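PDB 4EVF: giardin subunit alpha-1 from Giardia intestinalis, which binds calcium and, in a calcium-dependent way, phospholipids such as phosphatidylserine, and is, like other giardins, involved in attachment of the parasite to the intestinal mucosa. Local coordinates for residues K133-L138 and Y173-F178; D84-R89 and M127-R132; P121-F126 and K142-E147. All blocks are in the same frame, centred on the assembly; numbering follows the deposited sequence.

Interaction 1: residues K133-L138 and Y173-F178; sequences KEDWCL and YLIDFF
The backbones of Leu138 and Ile175 come within 6.9 Å of each other, CA to CA, where the first turn of helix 135-145 passes the middle of helix 171-180. Ile175 carries the contact from its side: its CD1 methyl reaches the groove between Asp135 and Leu138, side chains one helical turn apart. With CG1 anti to the carbonyl carbon (chi1 -67°), the longer branch of Ile175 ends on these two residues, while CG2 settles against the backbone of Leu138, 3.9 Å from Leu138 C. CD1 of Leu138 touches Ile175 CD1 at 3.7 Å, an apolar meeting of branch ends on side chains that run obliquely to one another. Asp135 crosses the isoleucine at about a right angle, and its OD2 lies 3.6 Å from Ile175 CD1. This is packing of a carboxylate on a methyl; the polar partner of Asp135 is Tyr209, whose hydroxyl is hydrogen-bonded to OD1.

Within the segment, Glu134 and Trp136 are also joined. Glu134 occupies the N-cap position, and its OE1 accepts a 2.8 Å hydrogen bond from Trp136 NE1. The acceptor lies close to the indole plane, yet the N-H arrives from well above the carboxylate plane, 71° out of it. Cys137 SG sits over the centre of one face of the same indole, 3.5 Å above its plane.

The contact joins the predicted second and third annexin repeats at a partly buried place. Helix 211-225 closes in on both partners: Asp213 accepts a hydrogen bond from the backbone N of Trp136 and touches Asp135, whereas Phe217 packs on Ile175. Farther along helix 135-145, Lys142 also lies against Ile175, so the two helices stay in touch beyond this first turn.

Interaction 2: residues D84-R89 and M127-R132; sequences DALSGR and MKDVGR
Leu86 and Asp129 meet where two helices of the all-helical annexin fold end side by side, helix 74-87 and helix 122-130, both within the predicted second repeat. In annexins the calcium sites are commonly built from the loops that follow these two helix positions; the crystal is of the apo protein.

The approach has an apolar and a polar half. Leu86 CD2 packs on Asp129 CB at 3.9 Å, the leucine reaching over from the end of its helix with CG anti to the carbonyl carbon (chi1 -69°). Beside it, Asp129 OD2 comes 3.3 Å from Leu86 O. Both are acceptors and no bond joins them; two oxygens so close probably make the local potential more negative.

Asn90 ND2, in the loop after helix 74-87, donates a hydrogen bond to Asp129 O and so ties that loop to the last turn of helix 122-130. Phe95 of helix 92-100 packs against both Leu86 and Val130, bridging the two segments. Gly131 leaves the helix with a positive phi of 75°, its N still bonded to Met127 O at 2.8 Å. On the other helix end, Asp84 O accepts from both Ser87 N and Ser87 OG, the hydroxyl at 2.7 Å and tilted 20° from the carbonyl plane.

Interaction 3: residues P121-F126 and K142-E147; sequences PLVEDF and KWMAHE
Met144 lays its sulfur over the face of the Phe126 ring and turns its terminal methyl toward Leu122 and Val123, about one turn earlier on the helix that carries Phe126. SD is 4.2 Å from the ring centroid and 20° off the ring normal, which makes this a Met-aromatic contact over the face. It is displaced toward the rim, the nearest ring atom being Phe126 CD1 at 3.9 Å. The ring is presented to it by a first torsion that sets CG anti to the backbone N (chi1 -168°).

The methionine chain is extended as far as SD and then bends at chi3 (62°), which turns CE away from the ring and onto Leu122 and Val123. Leu122 CD2 meets Met144 CE at 3.5 Å. Val123 and Met144 point at each other end to end; CE lies 3.8 Å from Val123 CB, while its still shorter distance to CG2 is doubtful and leaves the exact placement of this methyl uncertain.

Helices 122-130 and 135-145 follow each other in the chain and run in opposite senses, so the contact closes a helical hairpin within the annexin fold. Here the start of one helix faces the last turn of the other, and the backbones are nearest at Val123 and Met144, 7.5 Å between CA atoms. Pro121 is the N-cap residue of the first helix; His146, just past the second, takes positive phi and places its ring over Trp143 O, 3.4 Å from the ring plane.

The surrounding helices complete the apolar setting. Trp107 of helix 104-118 touches both Leu122 and Met144, and Val99 of helix 92-100 touches both Phe126 and Met144. Phe95 meets the Phe126 ring with the two planes inclined to each other.

How the interactions relate
Helices 122-130 and 135-145 tie the set together: interaction 3 pairs them, interaction 2 uses the end of the former, and interaction 1 the start of the latter. Interaction 3 is buried and made of apolar carbon and sulfur, whereas interactions 1 and 2 are partly buried, and in each an aspartate meets an aliphatic side chain. Interactions 2 and 3 stay within the predicted second repeat; interaction 1 reaches into the third. Direct packing links them: Trp136 CH2 lies 3.4 Å from Val130 CG1, and Leu86 CD1 lies 3.9 Å from Phe126 CA. Centres of interactions 2 and 3 are about 12 Å apart, those of 1 and 2 about 17 Å.

Interaction 1: residues K133-L138 and Y173-F178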
loop_
_atom_site.group_PDB
_atom_site.type_symbol
_atom_site.label_atom_id
_atom_site.label_comp_id
_atom_site.label_asym_id
_atom_site.label_seq_id
_atom_site.Cartn_x
_atom_site.Cartn_y
_atom_site.Cartn_z
ATOM N N LYS A 133 -23.279 5.622 1.900
ATOM C CA LYS A 133 -23.858 6.673 2.737
ATOM C C LYS A 133 -22.835 7.712 3.216
ATOM O O LYS A 133 -23.191 8.660 3.922
ATOM C CB LYS A 133 -24.569 6.053 3.952
ATOM C CG LYS A 133 -25.814 5.233 3.619
ATOM C CD LYS A 133 -27.010 6.123 3.300
ATOM C CE LYS A 133 -27.747 5.612 2.075
ATOM N NZ LYS A 133 -28.239 4.217 2.266
ATOM N N GLU A 134 -21.568 7.511 2.864
ATOM C CA GLU A 134 -20.506 8.444 3.232
ATOM C C GLU A 134 -19.596 8.728 2.042
ATOM O O GLU A 134 -19.461 7.915 1.124
ATOM C CB GLU A 134 -19.665 7.899 4.391
ATOM C CG GLU A 134 -20.302 8.030 5.772
ATOM C CD GLU A 134 -19.302 7.772 6.893
ATOM O OE1 GLU A 134 -18.968 6.589 7.139
ATOM O OE2 GLU A 134 -18.852 8.756 7.526
ATOM N N ASP A 135 -18.953 9.884 2.066
ATOM C CA ASP A 135 -18.129 10.274 0.929
ATOM C C ASP A 135 -16.909 9.377 0.731
ATOM O O ASP A 135 -16.459 9.201 -0.395
ATOM C CB ASP A 135 -17.730 11.742 1.028
ATOM C CG ASP A 135 -18.887 12.674 0.715
ATOM O OD1 ASP A 135 -18.708 13.905 0.816
ATOM O OD2 ASP A 135 -19.970 12.172 0.351
ATOM N N TRP A 136 -16.377 8.801 1.810
ATOM C CA TRP A 136 -15.242 7.890 1.656
ATOM C C TRP A 136 -15.621 6.642 0.853
ATOM O O TRP A 136 -14.833 6.156 0.039
ATOM C CB TRP A 136 -14.596 7.531 3.008
ATOM C CG TRP A 136 -15.406 6.624 3.889
ATOM C CD1 TRP A 136 -16.238 6.994 4.910
ATOM C CD2 TRP A 136 -15.436 5.193 3.848
ATOM N NE1 TRP A 136 -16.795 5.881 5.493
ATOM C CE2 TRP A 136 -16.314 4.763 4.861
ATOM C CE3 TRP A 136 -14.804 4.232 3.050
ATOM C CZ2 TRP A 136 -16.585 3.418 5.089
ATOM C CZ3 TRP A 136 -15.072 2.899 3.285
ATOM C CH2 TRP A 136 -15.955 2.504 4.293
ATOM N N CYS A 137 -16.835 6.138 1.065
ATOM C CA CYS A 137 -17.327 4.990 0.305
ATOM C C CYS A 137 -17.381 5.326 -1.176
ATOM O O CYS A 137 -16.945 4.536 -2.012
ATOM C CB CYS A 137 -18.728 4.588 0.761
ATOM S SG CYS A 137 -18.976 4.640 2.550
ATOM N N LEU A 138 -17.937 6.497 -1.486
ATOM C CA LEU A 138 -18.125 6.912 -2.873
ATOM C C LEU A 138 -16.784 7.108 -3.584
ATOM O O LEU A 138 -16.631 6.738 -4.754
ATOM C CB LEU A 138 -18.955 8.198 -2.932
ATOM C CG LEU A 138 -20.401 8.144 -2.417
ATOM C CD1 LEU A 138 -21.035 9.515 -2.476
ATOM C CD2 LEU A 138 -21.216 7.145 -3.228
ATOM N N TYR A 173 -18.130 17.195 -6.594
ATOM C CA TYR A 173 -16.976 17.575 -7.422
ATOM C C TYR A 173 -15.697 16.981 -6.832
ATOM O O TYR A 173 -14.791 16.552 -7.557
ATOM C CB TYR A 173 -16.861 19.100 -7.485
ATOM C CG TYR A 173 -15.800 19.637 -8.423
ATOM C CD1 TYR A 173 -16.144 20.119 -9.680
ATOM C CD2 TYR A 173 -14.461 19.684 -8.045
ATOM C CE1 TYR A 173 -15.192 20.613 -10.538
ATOM C CE2 TYR A 173 -13.492 20.176 -8.901
ATOM C CZ TYR A 173 -13.869 20.637 -10.155
ATOM O OH TYR A 173 -12.929 21.133 -11.021
ATOM N N LEU A 174 -15.628 16.973 -5.505
ATOM C CA LEU A 174 -14.470 16.453 -4.792
ATOM C C LEU A 174 -14.270 14.958 -5.039
ATOM O O LEU A 174 -13.149 14.505 -5.294
ATOM C CB LEU A 174 -14.626 16.728 -3.308
ATOM C CG LEU A 174 -13.986 17.982 -2.710
ATOM C CD1 LEU A 174 -13.725 19.098 -3.693
ATOM C CD2 LEU A 174 -14.797 18.458 -1.483
ATOM N N ILE A 175 -15.360 14.199 -4.965
ATOM C CA ILE A 175 -15.303 12.753 -5.128
ATOM C C ILE A 175 -14.875 12.410 -6.553
ATOM O O ILE A 175 -14.029 11.546 -6.779
ATOM C CB ILE A 175 -16.661 12.110 -4.789
ATOM C CG1 ILE A 175 -16.962 12.267 -3.292
ATOM C CG2 ILE A 175 -16.680 10.646 -5.163
ATOM C CD1 ILE A 175 -18.427 12.063 -2.936
ATOM N N ASP A 176 -15.464 13.104 -7.514
ATOM C CA ASP A 176 -15.133 12.891 -8.914
ATOM C C ASP A 176 -13.703 13.342 -9.201
ATOM O O ASP A 176 -12.978 12.672 -9.915
ATOM C CB ASP A 176 -16.116 13.649 -9.807
ATOM C CG ASP A 176 -15.772 13.524 -11.267
ATOM O OD1 ASP A 176 -16.158 12.501 -11.868
ATOM O OD2 ASP A 176 -15.105 14.438 -11.804
ATOM N N PHE A 177 -13.293 14.476 -8.639
ATOM C CA PHE A 177 -11.941 14.964 -8.882
ATOM C C PHE A 177 -10.866 14.004 -8.369
ATOM O O PHE A 177 -10.000 13.568 -9.118
ATOM C CB PHE A 177 -11.716 16.349 -8.266
ATOM C CG PHE A 177 -10.303 16.833 -8.399
ATOM C CD1 PHE A 177 -9.366 16.557 -7.412
ATOM C CD2 PHE A 177 -9.898 17.527 -9.532
ATOM C CE1 PHE A 177 -8.059 16.988 -7.545
ATOM C CE2 PHE A 177 -8.609 17.969 -9.657
ATOM C CZ PHE A 177 -7.679 17.697 -8.677
ATOM N N PHE A 178 -10.914 13.686 -7.080
ATOM C CA PHE A 178 -9.921 12.782 -6.516
ATOM C C PHE A 178 -10.025 11.368 -7.104
ATOM O O PHE A 178 -9.019 10.672 -7.234
ATOM C CB PHE A 178 -9.988 12.792 -4.982
ATOM C CG PHE A 178 -9.404 14.034 -4.380
ATOM C CD1 PHE A 178 -8.041 14.128 -4.163
ATOM C CD2 PHE A 178 -10.206 15.121 -4.072
ATOM C CE1 PHE A 178 -7.484 15.279 -3.631
ATOM C CE2 PHE A 178 -9.663 16.272 -3.555
ATOM C CZ PHE A 178 -8.298 16.352 -3.323
#

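Interaction 2: residues D84-R89 and M127-R132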
loop_
_atom_site.group_PDB
_atom_site.type_symbol
_atom_site.label_atom_id
_atom_site.label_comp_id
_atom_site.label_asym_id
_atom_site.label_seq_id
_atom_site.Cartn_x
_atom_site.Cartn_y
_atom_site.Cartn_z
ATOM N N ASP A 84 -10.026 -10.442 4.167
ATOM C CA ASP A 84 -9.871 -10.303 5.613
ATOM C C ASP A 84 -10.493 -8.997 6.123
ATOM O O ASP A 84 -11.197 -8.980 7.145
ATOM C CB ASP A 84 -8.394 -10.339 5.990
ATOM C CG ASP A 84 -7.771 -11.712 5.811
ATOM O OD1 ASP A 84 -6.580 -11.847 6.163
ATOM O OD2 ASP A 84 -8.461 -12.646 5.338
ATOM N N ALA A 85 -10.231 -7.906 5.408
ATOM C CA ALA A 85 -10.751 -6.601 5.805
ATOM C C ALA A 85 -12.275 -6.582 5.787
ATOM O O ALA A 85 -12.886 -5.748 6.437
ATOM C CB ALA A 85 -10.190 -5.486 4.908
ATOM N N LEU A 86 -12.881 -7.503 5.039
ATOM C CA LEU A 86 -14.330 -7.551 4.893
ATOM C C LEU A 86 -14.969 -8.644 5.741
ATOM O O LEU A 86 -16.186 -8.660 5.910
ATOM C CB LEU A 86 -14.729 -7.769 3.420
ATOM C CG LEU A 86 -14.452 -6.613 2.453
ATOM C CD1 LEU A 86 -14.641 -7.032 0.981
ATOM C CD2 LEU A 86 -15.294 -5.394 2.792
ATOM N N SER A 87 -14.151 -9.557 6.260
ATOM C CA SER A 87 -14.657 -10.738 6.963
ATOM C C SER A 87 -15.414 -10.387 8.253
ATOM O O SER A 87 -16.386 -11.051 8.602
ATOM C CB SER A 87 -13.521 -11.742 7.243
ATOM O OG SER A 87 -12.499 -11.173 8.048
ATOM N N GLY A 88 -14.969 -9.346 8.953
ATOM C CA GLY A 88 -15.636 -8.883 10.160
ATOM C C GLY A 88 -16.090 -7.443 10.022
ATOM O O GLY A 88 -16.517 -7.017 8.951
ATOM N N ARG A 89 -15.995 -6.685 11.109
ATOM C CA ARG A 89 -16.212 -5.243 11.059
ATOM C C ARG A 89 -15.262 -4.648 10.024
ATOM O O ARG A 89 -14.080 -4.994 10.005
ATOM C CB ARG A 89 -15.902 -4.662 12.428
ATOM C CG ARG A 89 -16.631 -3.393 12.801
ATOM C CD ARG A 89 -16.472 -3.173 14.313
ATOM N NE ARG A 89 -15.692 -4.274 14.878
ATOM C CZ ARG A 89 -14.964 -4.195 15.986
ATOM N NH1 ARG A 89 -14.921 -3.062 16.674
ATOM N NH2 ARG A 89 -14.272 -5.255 16.396
ATOM N N MET A 127 -18.523 -3.097 -1.992
ATOM C CA MET A 127 -19.607 -2.122 -1.845
ATOM C C MET A 127 -20.775 -2.677 -1.012
ATOM O O MET A 127 -21.468 -1.923 -0.328
ATOM C CB MET A 127 -20.100 -1.616 -3.203
ATOM C CG MET A 127 -19.034 -0.905 -4.038
ATOM S SD MET A 127 -18.119 0.377 -3.142
ATOM C CE MET A 127 -19.420 1.526 -2.685
ATOM N N LYS A 128 -20.979 -3.990 -1.075
ATOM C CA LYS A 128 -21.974 -4.662 -0.251
ATOM C C LYS A 128 -21.787 -4.276 1.218
ATOM O O LYS A 128 -22.730 -3.869 1.904
ATOM C CB LYS A 128 -21.837 -6.176 -0.429
ATOM C CG LYS A 128 -22.579 -7.052 0.588
ATOM C CD LYS A 128 -22.119 -8.508 0.453
ATOM C CE LYS A 128 -22.459 -9.348 1.689
ATOM N NZ LYS A 128 -23.926 -9.542 1.851
ATOM N N ASP A 129 -20.553 -4.379 1.686
ATOM C CA ASP A 129 -20.272 -4.233 3.109
ATOM C C ASP A 129 -19.974 -2.791 3.499
ATOM O O ASP A 129 -20.052 -2.429 4.667
ATOM C CB ASP A 129 -19.116 -5.143 3.524
ATOM C CG ASP A 129 -19.580 -6.558 3.906
ATOM O OD1 ASP A 129 -20.802 -6.790 4.006
ATOM O OD2 ASP A 129 -18.714 -7.435 4.118
ATOM N N VAL A 130 -19.625 -1.975 2.516
ATOM C CA VAL A 130 -19.265 -0.583 2.768
ATOM C C VAL A 130 -20.428 0.406 2.561
ATOM O O VAL A 130 -20.527 1.408 3.268
ATOM C CB VAL A 130 -18.037 -0.171 1.917
ATOM C CG1 VAL A 130 -17.941 1.326 1.803
ATOM C CG2 VAL A 130 -16.759 -0.768 2.516
ATOM N N GLY A 131 -21.310 0.132 1.602
ATOM C CA GLY A 131 -22.442 1.022 1.365
ATOM C C GLY A 131 -22.054 2.311 0.650
ATOM O O GLY A 131 -20.917 2.458 0.198
ATOM N N ARG A 132 -22.994 3.247 0.537
ATOM C CA ARG A 132 -22.739 4.502 -0.178
ATOM C C ARG A 132 -23.284 5.709 0.574
ATOM O O ARG A 132 -23.694 6.703 -0.029
ATOM C CB ARG A 132 -23.320 4.440 -1.601
ATOM C CG ARG A 132 -22.725 3.313 -2.442
ATOM C CD ARG A 132 -23.461 3.102 -3.759
ATOM N NE ARG A 132 -22.762 2.156 -4.636
ATOM C CZ ARG A 132 -23.032 0.855 -4.693
ATOM N NH1 ARG A 132 -23.982 0.337 -3.928
ATOM N NH2 ARG A 132 -22.358 0.065 -5.514
#

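Interaction 3: residues P121-F126 and K142-E147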
loop_
_atom_site.group_PDB
_atom_site.type_symbol
_atom_site.label_atom_id
_atom_site.label_comp_id
_atom_site.label_asym_id
_atom_site.label_seq_id
_atom_site.Cartn_x
_atom_site.Cartn_y
_atom_site.Cartn_z
ATOM N N PRO A 121 -17.335 -11.409 -7.157
ATOM C CA PRO A 121 -16.733 -10.183 -7.687
ATOM C C PRO A 121 -16.285 -9.287 -6.546
ATOM O O PRO A 121 -17.096 -8.954 -5.671
ATOM C CB PRO A 121 -17.886 -9.519 -8.452
ATOM C CG PRO A 121 -18.968 -10.562 -8.535
ATOM C CD PRO A 121 -18.795 -11.407 -7.320
ATOM N N LEU A 122 -15.009 -8.912 -6.561
ATOM C CA LEU A 122 -14.399 -8.147 -5.471
ATOM C C LEU A 122 -15.148 -6.845 -5.185
ATOM O O LEU A 122 -15.545 -6.594 -4.059
ATOM C CB LEU A 122 -12.924 -7.850 -5.785
ATOM C CG LEU A 122 -11.991 -7.344 -4.671
ATOM C CD1 LEU A 122 -10.552 -7.368 -5.156
ATOM C CD2 LEU A 122 -12.354 -5.946 -4.178
ATOM N N VAL A 123 -15.338 -6.028 -6.213
ATOM C CA VAL A 123 -15.935 -4.715 -6.028
ATOM C C VAL A 123 -17.352 -4.818 -5.476
ATOM O O VAL A 123 -17.751 -4.033 -4.617
ATOM C CB VAL A 123 -15.975 -3.918 -7.334
ATOM C CG1 VAL A 123 -16.685 -2.592 -7.106
ATOM C CG2 VAL A 123 -14.564 -3.690 -7.861
ATOM N N GLU A 124 -18.104 -5.789 -5.988
ATOM C CA GLU A 124 -19.457 -6.061 -5.513
ATOM C C GLU A 124 -19.466 -6.422 -4.024
ATOM O O GLU A 124 -20.250 -5.865 -3.251
ATOM C CB GLU A 124 -20.071 -7.188 -6.344
ATOM C CG GLU A 124 -21.579 -7.160 -6.423
ATOM C CD GLU A 124 -22.097 -7.792 -7.711
ATOM O OE1 GLU A 124 -23.125 -8.498 -7.652
ATOM O OE2 GLU A 124 -21.479 -7.578 -8.780
ATOM N N ASP A 125 -18.591 -7.347 -3.629
ATOM C CA ASP A 125 -18.425 -7.729 -2.222
ATOM C C ASP A 125 -18.046 -6.533 -1.355
ATOM O O ASP A 125 -18.512 -6.396 -0.229
ATOM C CB ASP A 125 -17.329 -8.787 -2.073
ATOM C CG ASP A 125 -17.870 -10.205 -2.069
ATOM O OD1 ASP A 125 -19.072 -10.397 -2.373
ATOM O OD2 ASP A 125 -17.079 -11.131 -1.766
ATOM N N PHE A 126 -17.170 -5.687 -1.881
ATOM C CA PHE A 126 -16.712 -4.501 -1.168
ATOM C C PHE A 126 -17.863 -3.530 -0.922
ATOM O O PHE A 126 -18.155 -3.177 0.222
ATOM C CB PHE A 126 -15.601 -3.805 -1.962
ATOM C CG PHE A 126 -14.879 -2.748 -1.194
ATOM C CD1 PHE A 126 -15.293 -1.427 -1.250
ATOM C CD2 PHE A 126 -13.770 -3.069 -0.422
ATOM C CE1 PHE A 126 -14.620 -0.438 -0.543
ATOM C CE2 PHE A 126 -13.092 -2.088 0.281
ATOM C CZ PHE A 126 -13.520 -0.767 0.224
ATOM N N LYS A 142 -15.162 4.793 -6.839
ATOM C CA LYS A 142 -14.635 5.399 -8.059
ATOM C C LYS A 142 -13.134 5.130 -8.210
ATOM O O LYS A 142 -12.623 4.954 -9.311
ATOM C CB LYS A 142 -14.916 6.899 -8.047
ATOM C CG LYS A 142 -14.588 7.613 -9.344
ATOM C CD LYS A 142 -15.793 8.385 -9.845
ATOM C CE LYS A 142 -16.369 9.246 -8.747
ATOM N NZ LYS A 142 -17.649 9.870 -9.175
ATOM N N TRP A 143 -12.430 5.087 -7.085
ATOM C CA TRP A 143 -11.015 4.748 -7.090
ATOM C C TRP A 143 -10.772 3.365 -7.684
ATOM O O TRP A 143 -9.874 3.180 -8.514
ATOM C CB TRP A 143 -10.457 4.785 -5.672
ATOM C CG TRP A 143 -8.973 4.813 -5.622
ATOM C CD1 TRP A 143 -8.126 3.742 -5.619
ATOM C CD2 TRP A 143 -8.152 5.979 -5.548
ATOM N NE1 TRP A 143 -6.823 4.175 -5.554
ATOM C CE2 TRP A 143 -6.814 5.546 -5.506
ATOM C CE3 TRP A 143 -8.421 7.352 -5.527
ATOM C CZ2 TRP A 143 -5.737 6.443 -5.435
ATOM C CZ3 TRP A 143 -7.357 8.237 -5.451
ATOM C CH2 TRP A 143 -6.034 7.780 -5.406
ATOM N N MET A 144 -11.571 2.396 -7.253
ATOM C CA MET A 144 -11.413 1.012 -7.706
ATOM C C MET A 144 -11.599 0.865 -9.217
ATOM O O MET A 144 -11.056 -0.064 -9.829
ATOM C CB MET A 144 -12.362 0.080 -6.938
ATOM C CG MET A 144 -11.926 -0.145 -5.486
ATOM S SD MET A 144 -13.027 -1.107 -4.442
ATOM C CE MET A 144 -13.088 -2.702 -5.234
ATOM N N ALA A 145 -12.350 1.781 -9.818
ATOM C CA ALA A 145 -12.595 1.738 -11.262
ATOM C C ALA A 145 -11.319 2.023 -12.051
ATOM O O ALA A 145 -11.183 1.607 -13.205
ATOM C CB ALA A 145 -13.696 2.726 -11.650
ATOM N N HIS A 146 -10.380 2.728 -11.427
ATOM C CA HIS A 146 -9.143 3.109 -12.100
ATOM C C HIS A 146 -9.408 3.645 -13.512
ATOM O O HIS A 146 -8.739 3.262 -14.479
ATOM C CB HIS A 146 -8.144 1.950 -12.111
ATOM C CG HIS A 146 -7.545 1.666 -10.768
ATOM N ND1 HIS A 146 -6.556 2.450 -10.216
ATOM C CD2 HIS A 146 -7.819 0.711 -9.852
ATOM C CE1 HIS A 146 -6.236 1.982 -9.023
ATOM N NE2 HIS A 146 -6.989 0.926 -8.777
ATOM N N GLU A 147 -10.397 4.533 -13.616
ATOM C CA GLU A 147 -10.688 5.241 -14.864
ATOM C C GLU A 147 -10.289 6.701 -14.704
ATOM O O GLU A 147 -11.094 7.529 -14.284
ATOM C CB GLU A 147 -12.178 5.172 -15.199
ATOM C CG GLU A 147 -12.704 3.791 -15.568
ATOM C CD GLU A 147 -14.225 3.749 -15.571
ATOM O OE1 GLU A 147 -14.845 4.803 -15.305
ATOM O OE2 GLU A 147 -14.802 2.669 -15.829
#